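Local coordinates for protein probable adenylyl-sulfate kinase (Aeropyrum pernix, PDB 2YVU) that probably phosphorylates adenosine 5'-phosphosulfate with ATP to make 3'-phosphoadenylyl sulfate, the activated form of sulfate, at residues A[115-120]-A[161-166]. Sequence-based numbering, arbitrary orientation.
Sequences LEIYVK and LVLDTE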
loop_
_atom_site.group_PDB
_atom_site.type_symbol
_atom_site.label_atom_id
_atom_site.label_comp_id
_atom_site.label_asym_id
_atom_site.label_seq_id
_atom_site.Cartn_x
_atom_site.Cartn_y
_atom_site.Cartn_z
ATOM N N LEU A 115 17.812 1.178 0.784
ATOM C CA LEU A 115 18.819 2.232 0.703
ATOM C C LEU A 115 18.376 3.520 1.383
ATOM O O LEU A 115 17.532 4.252 0.864
ATOM C CB LEU A 115 19.159 2.533 -0.764
ATOM C CG LEU A 115 19.570 1.317 -1.591
ATOM C CD1 LEU A 115 19.746 1.684 -3.058
ATOM C CD2 LEU A 115 20.841 0.761 -1.009
ATOM N N GLU A 116 18.953 3.798 2.541
ATOM C CA GLU A 116 18.625 5.003 3.285
ATOM C C GLU A 116 19.502 6.139 2.758
ATOM O O GLU A 116 20.724 6.153 2.939
ATOM C CB GLU A 116 18.857 4.765 4.771
ATOM C CG GLU A 116 18.506 5.930 5.670
ATOM C CD GLU A 116 18.398 5.495 7.127
ATOM O OE1 GLU A 116 18.964 4.447 7.477
ATOM O OE2 GLU A 116 17.751 6.195 7.924
ATOM N N ILE A 117 18.856 7.078 2.085
ATOM C CA ILE A 117 19.527 8.213 1.466
ATOM C C ILE A 117 19.312 9.491 2.263
ATOM O O ILE A 117 18.181 9.994 2.379
ATOM C CB ILE A 117 18.972 8.444 0.044
ATOM C CG1 ILE A 117 18.959 7.111 -0.713
ATOM C CG2 ILE A 117 19.730 9.602 -0.649
ATOM C CD1 ILE A 117 20.346 6.437 -0.887
ATOM N N TYR A 118 20.397 10.037 2.791
ATOM C CA TYR A 118 20.290 11.265 3.562
ATOM C C TYR A 118 20.418 12.500 2.675
ATOM O O TYR A 118 21.490 12.785 2.128
ATOM C CB TYR A 118 21.346 11.278 4.681
ATOM C CG TYR A 118 21.360 12.537 5.541
ATOM C CD1 TYR A 118 20.188 13.238 5.823
ATOM C CD2 TYR A 118 22.540 12.988 6.119
ATOM C CE1 TYR A 118 20.191 14.369 6.670
ATOM C CE2 TYR A 118 22.555 14.110 6.966
ATOM C CZ TYR A 118 21.377 14.793 7.233
ATOM O OH TYR A 118 21.402 15.912 8.052
ATOM N N VAL A 119 19.303 13.218 2.534
ATOM C CA VAL A 119 19.226 14.452 1.764
ATOM C C VAL A 119 19.536 15.527 2.812
ATOM O O VAL A 119 18.688 15.909 3.623
ATOM C CB VAL A 119 17.817 14.622 1.164
ATOM C CG1 VAL A 119 17.753 15.887 0.294
ATOM C CG2 VAL A 119 17.471 13.379 0.344
ATOM N N LYS A 120 20.769 16.007 2.763
ATOM C CA LYS A 120 21.302 16.936 3.747
ATOM C C LYS A 120 21.186 18.427 3.485
ATOM O O LYS A 120 21.681 18.942 2.472
ATOM C CB LYS A 120 22.763 16.548 3.996
ATOM C CG LYS A 120 23.538 17.449 4.933
ATOM C CD LYS A 120 24.911 16.832 5.181
ATOM C CE LYS A 120 25.718 17.638 6.191
ATOM N NZ LYS A 120 25.976 19.027 5.701
ATOM N N LEU A 161 23.946 6.637 1.435
ATOM C CA LEU A 161 24.468 7.708 0.596
ATOM C C LEU A 161 24.026 9.041 1.181
ATOM O O LEU A 161 22.961 9.127 1.772
ATOM C CB LEU A 161 23.917 7.562 -0.837
ATOM C CG LEU A 161 24.600 8.289 -1.999
ATOM C CD1 LEU A 161 25.918 7.575 -2.281
ATOM C CD2 LEU A 161 23.723 8.263 -3.269
ATOM N N VAL A 162 24.833 10.073 0.988
ATOM C CA VAL A 162 24.519 11.414 1.478
ATOM C C VAL A 162 24.434 12.354 0.290
ATOM O O VAL A 162 25.345 12.403 -0.533
ATOM C CB VAL A 162 25.613 11.960 2.420
ATOM C CG1 VAL A 162 25.284 13.401 2.826
ATOM C CG2 VAL A 162 25.731 11.064 3.646
ATOM N N LEU A 163 23.330 13.080 0.171
ATOM C CA LEU A 163 23.193 14.029 -0.934
ATOM C C LEU A 163 23.222 15.429 -0.317
ATOM O O LEU A 163 22.251 15.872 0.315
ATOM C CB LEU A 163 21.875 13.791 -1.711
ATOM C CG LEU A 163 21.722 12.414 -2.391
ATOM C CD1 LEU A 163 20.421 12.391 -3.157
ATOM C CD2 LEU A 163 22.893 12.110 -3.340
ATOM N N ASP A 164 24.351 16.117 -0.478
ATOM C CA ASP A 164 24.490 17.458 0.081
ATOM C C ASP A 164 23.807 18.460 -0.837
ATOM O O ASP A 164 24.348 18.816 -1.889
ATOM C CB ASP A 164 25.968 17.834 0.233
ATOM C CG ASP A 164 26.156 19.095 1.075
ATOM O OD1 ASP A 164 25.325 20.019 0.963
ATOM O OD2 ASP A 164 27.133 19.167 1.847
ATOM N N THR A 165 22.623 18.922 -0.444
ATOM C CA THR A 165 21.890 19.867 -1.272
ATOM C C THR A 165 22.386 21.313 -1.149
ATOM O O THR A 165 21.842 22.208 -1.784
ATOM C CB THR A 165 20.370 19.826 -0.971
ATOM O OG1 THR A 165 20.126 20.343 0.338
ATOM C CG2 THR A 165 19.837 18.382 -1.043
ATOM N N GLU A 166 23.409 21.551 -0.333
ATOM C CA GLU A 166 23.926 22.911 -0.203
ATOM C C GLU A 166 25.182 23.087 -1.050
ATOM O O GLU A 166 25.407 24.151 -1.637
ATOM C CB GLU A 166 24.196 23.255 1.277
ATOM C CG GLU A 166 22.950 23.814 2.009
ATOM C CD GLU A 166 23.154 24.050 3.512
ATOM O OE1 GLU A 166 22.568 23.293 4.321
ATOM O OE2 GLU A 166 23.889 24.995 3.889
#
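Lys120 O is gripped twice by Thr165, just past the end of strand 161-164: the backbone N donates in the carbonyl plane (3.1 Å), while OG1 sits above that plane, 3.0 Å away. With chi1 at 68°, OG1 lies between the backbone N and carbonyl carbon of Thr165, and CG2 is turned to pack 3.5 Å from Val119 CG1. Val119, on the inner strand, also touches Ser24 of the probable ATP site. Behind this clamp the strands pair in parallel: Tyr118 N donates to Leu161 O, Leu163 N to Tyr118 O (2.7 Å) and Lys120 N to Leu163 O. On the apolar face, Ile117 lies alongside Leu161, Ile117 CD1 3.7 Å from Leu161 CB, and slants its CG2 against Leu163 CD1; helix 170-184 covers Ile117, Leu161 and Leu163, while helix 26-39 meets Val119 and Leu163. On the other face, Lys120 lays CB over the rim of the Tyr118 ring and brings NZ to 4.0 Å from Asp164 OD2, too far for a salt bridge. Asp164 OD1 closes an Asx turn with Glu166 N, and Arg129 also hydrogen-bonds Thr165 OG1. A valine in place of Thr165 would probably leave Arg129 without this acceptor and Lys120 O with one grip fewer. Backbone bonds thus hold the edge strand of the P-loop kinase sheet, and Thr165 OG1 adds one where regular pairing stops.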